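Local coordinates for histidine triad (HIT) protein (PDB 3NRD), which probably binds nucleotides through this histidine triad (HIT) domain, part of a longer protein whose exact reaction is not established, at residues I82-L85 against Q91-V94; E9-D14 against I38-R43. All blocks are in the same frame, centred on the assembly; numbering follows the deposited sequence.

How the contacts relate
Contact 1 and contact 2 both reach the same antiparallel sheet, with centres about 10 Å apart. They follow one another along the chain, so contact 2 closes before contact 1 opens. The two meet between strand 36-41 and the segment Q91-V94. L39 N and V94 O are 2.8 Å apart, a probable hydrogen bond between these neighbouring strands. Q91 OE1 also packs 3.7 Å from L11 CD1 of helix 9-14. The sulfate at H93 and H95 marks the likely active site, which contact 1 helps to form. Contact 2 packs helix 9-14 beside it, and the L11 side chain touches that of H93. A second sulfate sits at Q42.

Contact 1 (I82-L85 against Q91-V94); sequences IGAL and QLHV. With SO4 (sulfate ion), chain H.
I82 CG2 and V94 CG1 meet at 3.7 Å, the closest apolar pair between the two segments. Both methyls are anti to their own backbone N, and for V94 the chi1 is 177°. The A84 methyl packs more loosely, 4.4 Å from L92 CD1 and a little further from V94 CG2. The I82 and V94 side chains both touch T64 of helix 54-75. No direct hydrogen bond joins the segments. V94 CA instead makes a CA-H...O contact with G83 O at 3.4 Å.

Polar groups are bridged by a water. It accepts from L85 N and donates to H93 O at 2.6 Å. It also donates to sulfate O1, and it lies over the centre of one face of the H93 ring. Both nitrogens of that ring are used. H93 ND1 donates to Q91 O at 2.7 Å, nearly straight (166°) and close to the ring plane, which fixes the ring rotation. H93 NE2 donates to sulfate O2 at 2.7 Å. H95 NE2 and G86 N bind the same sulfate.

I82, G83 and A84 also pair with a strand of the second subunit, so the sheet continues across the dimer. Q91-L92-H93-V94-H95 follows the HxHxH pattern of the HIT family, with Q91 at the place of the first histidine. H93 sits where relatives carry their nucleophile, and the sulfate is consistent with a phosphate site.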
# COMPACT_ATOMS: atom_id res chain seq x y z
N ILE A 82 1.78 3.72 -2.63
CA ILE A 82 0.75 2.75 -2.98
C ILE A 82 0.17 2.23 -1.70
O ILE A 82 0.93 1.90 -0.79
CB ILE A 82 1.33 1.58 -3.77
CG1 ILE A 82 1.77 2.07 -5.16
CG2 ILE A 82 0.29 0.47 -3.89
CD1 ILE A 82 2.66 1.13 -5.88
N GLY A 83 -1.15 2.10 -1.63
CA GLY A 83 -1.79 1.72 -0.35
C GLY A 83 -3.09 0.98 -0.53
O GLY A 83 -3.87 1.33 -1.39
N ALA A 84 -3.28 -0.09 0.25
CA ALA A 84 -4.54 -0.86 0.30
C ALA A 84 -4.84 -0.86 1.77
O ALA A 84 -4.16 -1.55 2.50
CB ALA A 84 -4.38 -2.29 -0.23
N LEU A 85 -5.80 -0.04 2.19
CA LEU A 85 -6.10 0.17 3.59
C LEU A 85 -7.48 -0.42 3.87
O LEU A 85 -7.57 -1.55 4.32
CB LEU A 85 -5.97 1.67 3.98
CG LEU A 85 -4.66 2.37 3.51
CD1 LEU A 85 -4.63 3.85 3.94
CD2 LEU A 85 -3.46 1.66 4.03
N GLN A 91 -14.66 -2.49 0.45
CA GLN A 91 -14.40 -2.88 -0.92
C GLN A 91 -12.95 -2.56 -1.30
O GLN A 91 -12.49 -1.43 -1.11
CB GLN A 91 -15.35 -2.13 -1.84
CG GLN A 91 -15.20 -2.48 -3.29
CD GLN A 91 -16.29 -1.88 -4.12
OE1 GLN A 91 -16.27 -0.67 -4.38
NE2 GLN A 91 -17.25 -2.68 -4.51
N LEU A 92 -12.25 -3.58 -1.80
CA LEU A 92 -10.84 -3.49 -2.10
C LEU A 92 -10.59 -2.33 -3.08
O LEU A 92 -11.21 -2.28 -4.12
CB LEU A 92 -10.30 -4.81 -2.71
CG LEU A 92 -8.82 -4.80 -3.20
CD1 LEU A 92 -7.81 -4.34 -2.09
CD2 LEU A 92 -8.43 -6.17 -3.74
N HIS A 93 -9.73 -1.40 -2.70
CA HIS A 93 -9.27 -0.37 -3.62
C HIS A 93 -7.84 -0.01 -3.27
O HIS A 93 -7.46 0.01 -2.09
CB HIS A 93 -10.20 0.83 -3.62
CG HIS A 93 -10.36 1.46 -2.28
ND1 HIS A 93 -11.02 0.84 -1.23
CD2 HIS A 93 -9.97 2.67 -1.83
CE1 HIS A 93 -11.00 1.65 -0.18
NE2 HIS A 93 -10.34 2.74 -0.51
N VAL A 94 -7.04 0.25 -4.31
CA VAL A 94 -5.62 0.48 -4.12
C VAL A 94 -5.37 1.92 -4.48
O VAL A 94 -5.66 2.33 -5.62
CB VAL A 94 -4.76 -0.41 -4.99
CG1 VAL A 94 -3.28 -0.06 -4.79
CG2 VAL A 94 -5.01 -1.90 -4.67
S SO4 H . -9.47 3.78 2.60
O1 SO4 H . -8.39 3.00 2.00
O2 SO4 H . -10.09 4.49 1.50
O3 SO4 H . -10.48 2.96 3.20
O4 SO4 H . -9.04 4.72 3.58
O HOH W 1 -7.63 1.05 0.34

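Contact 2 (E9-D14 against I38-R43); sequences ERLERD and ILVPQR. With SO4 (sulfate ion), chain I.
L11 faces I38 and V40 with the two branches of its side chain. The helix 9-14 presents this one leucine to strand 36-41. CG of L11 lies beside its backbone N (chi1 -62°), and the fork opens over the strand. CD2 goes to I38 and CD1 goes to V40.

The I38 contact is the tighter one, with L11 CD2 3.7 Å from I38 CD1. I38 reaches it by an extended end: with CD1 anti to CA (chi2 172°), the side chain stretches out toward L11. L11 CD1 meets V40 CG2 at 3.9 Å. In both pairs the side chains pass each other at a slant. I38 CD1 and V40 CG2 are themselves 4.0 Å apart. The three residues therefore form one continuous patch of methyl groups.

I38 and V40 alternate along the strand with L39. L39 points to the other side, where it packs on E63, T64 and V67 of helix 54-75. Helix 9-14 and helix 54-75 thus pack on opposite sides of this strand. I38 also touches H95.

Within the helix, R13 and D14 form a salt bridge, R13 NE to D14 OD1 3.4 Å, whose hydrogen bond is weak. Just past the end of strand 36-41, Q42 NE2 donates to sulfate O4 at 3.2 Å and also to L23 O. Its amide oxygen accepts from Q25. Q42 is the centre of an inverse gamma turn, where the chain leaves the strand.

The segments share no hydrogen bond or ion pair. All three touching residues are buried, so the contact between these two segments rests on apolar packing, while weak polar links to R27 of strand 24-29 lie beside it. The charged residues E9, R10, E12 and R13 are turned to the outside.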
# COMPACT_ATOMS: atom_id res chain seq x y z
N GLU A 9 -20.56 3.09 -2.79
CA GLU A 9 -21.10 4.46 -2.95
C GLU A 9 -20.14 5.57 -2.48
O GLU A 9 -20.13 6.67 -3.05
CB GLU A 9 -22.45 4.64 -2.24
CG GLU A 9 -23.69 4.30 -3.11
N ARG A 10 -19.32 5.30 -1.46
CA ARG A 10 -18.41 6.32 -0.96
C ARG A 10 -17.24 6.52 -1.92
O ARG A 10 -16.77 7.66 -2.07
CB ARG A 10 -17.92 6.01 0.44
CG ARG A 10 -19.06 6.13 1.48
CD ARG A 10 -18.82 5.25 2.66
NE ARG A 10 -18.84 3.84 2.28
CZ ARG A 10 -18.53 2.83 3.10
NH1 ARG A 10 -18.19 3.06 4.37
NH2 ARG A 10 -18.58 1.59 2.64
N LEU A 11 -16.83 5.45 -2.62
CA LEU A 11 -15.82 5.57 -3.69
C LEU A 11 -16.41 6.23 -4.95
O LEU A 11 -15.69 6.92 -5.72
CB LEU A 11 -15.24 4.21 -4.07
CG LEU A 11 -14.46 3.37 -3.04
CD1 LEU A 11 -13.88 2.08 -3.64
CD2 LEU A 11 -13.34 4.17 -2.46
N GLU A 12 -17.70 5.98 -5.18
CA GLU A 12 -18.47 6.65 -6.22
C GLU A 12 -18.47 8.15 -5.96
O GLU A 12 -18.15 8.94 -6.86
CB GLU A 12 -19.91 6.11 -6.23
CG GLU A 12 -20.84 6.66 -7.30
CD GLU A 12 -20.64 5.95 -8.60
OE1 GLU A 12 -21.12 4.80 -8.72
OE2 GLU A 12 -19.99 6.54 -9.49
N ARG A 13 -18.79 8.51 -4.73
CA ARG A 13 -18.86 9.91 -4.34
C ARG A 13 -17.50 10.62 -4.34
O ARG A 13 -17.40 11.72 -4.86
CB ARG A 13 -19.49 10.05 -2.95
CG ARG A 13 -19.87 11.51 -2.63
CD ARG A 13 -20.42 11.67 -1.24
NE ARG A 13 -19.37 11.35 -0.25
CZ ARG A 13 -19.46 10.47 0.75
NH1 ARG A 13 -20.58 9.77 1.01
NH2 ARG A 13 -18.40 10.30 1.55
N ASP A 14 -16.47 9.99 -3.75
CA ASP A 14 -15.20 10.67 -3.51
C ASP A 14 -14.23 10.66 -4.68
O ASP A 14 -13.23 11.36 -4.63
CB ASP A 14 -14.50 10.08 -2.26
CG ASP A 14 -15.21 10.43 -0.95
OD1 ASP A 14 -16.08 11.32 -0.91
OD2 ASP A 14 -14.87 9.80 0.06
N ILE A 38 -7.29 5.87 -7.49
CA ILE A 38 -7.59 4.58 -6.91
C ILE A 38 -7.92 3.58 -8.00
O ILE A 38 -8.51 3.94 -9.02
CB ILE A 38 -8.71 4.62 -5.82
CG1 ILE A 38 -10.05 5.04 -6.36
CG2 ILE A 38 -8.30 5.60 -4.74
CD1 ILE A 38 -11.20 4.89 -5.34
N LEU A 39 -7.51 2.34 -7.75
CA LEU A 39 -7.77 1.21 -8.63
C LEU A 39 -8.74 0.31 -7.90
O LEU A 39 -8.48 -0.07 -6.76
CB LEU A 39 -6.51 0.44 -8.97
CG LEU A 39 -5.81 0.96 -10.22
CD1 LEU A 39 -5.23 2.36 -9.98
CD2 LEU A 39 -4.74 -0.02 -10.67
N VAL A 40 -9.87 -0.01 -8.52
CA VAL A 40 -10.91 -0.82 -7.85
C VAL A 40 -11.10 -2.06 -8.70
O VAL A 40 -11.69 -1.95 -9.78
CB VAL A 40 -12.21 -0.06 -7.70
CG1 VAL A 40 -13.28 -0.98 -6.95
CG2 VAL A 40 -11.95 1.27 -6.98
N PRO A 41 -10.52 -3.20 -8.27
CA PRO A 41 -10.72 -4.45 -9.00
C PRO A 41 -12.19 -4.80 -9.03
O PRO A 41 -12.83 -4.80 -7.98
CB PRO A 41 -9.99 -5.50 -8.17
CG PRO A 41 -9.18 -4.78 -7.21
CD PRO A 41 -9.61 -3.38 -7.12
N GLN A 42 -12.71 -5.16 -10.19
CA GLN A 42 -14.15 -5.35 -10.37
C GLN A 42 -14.57 -6.79 -10.05
O GLN A 42 -15.13 -7.50 -10.89
CB GLN A 42 -14.51 -4.99 -11.78
CG GLN A 42 -14.14 -3.57 -12.15
CD GLN A 42 -14.37 -3.32 -13.62
OE1 GLN A 42 -15.32 -2.65 -13.98
NE2 GLN A 42 -13.49 -3.85 -14.47
N ARG A 43 -14.28 -7.20 -8.82
CA ARG A 43 -14.70 -8.47 -8.26
C ARG A 43 -15.56 -8.19 -7.02
O ARG A 43 -15.21 -7.38 -6.19
CB ARG A 43 -13.49 -9.32 -7.88
CG ARG A 43 -12.48 -9.60 -8.97
CD ARG A 43 -13.09 -10.39 -10.12
NE ARG A 43 -12.11 -10.86 -11.09
CZ ARG A 43 -12.37 -11.23 -12.35
NH1 ARG A 43 -13.60 -11.13 -12.87
NH2 ARG A 43 -11.38 -11.66 -13.12
S SO4 I . -12.78 -4.72 -18.87
O1 SO4 I . -11.49 -4.55 -19.49
O2 SO4 I . -13.74 -4.12 -19.79
O3 SO4 I . -13.06 -6.14 -18.68
O4 SO4 I . -12.80 -4.05 -17.58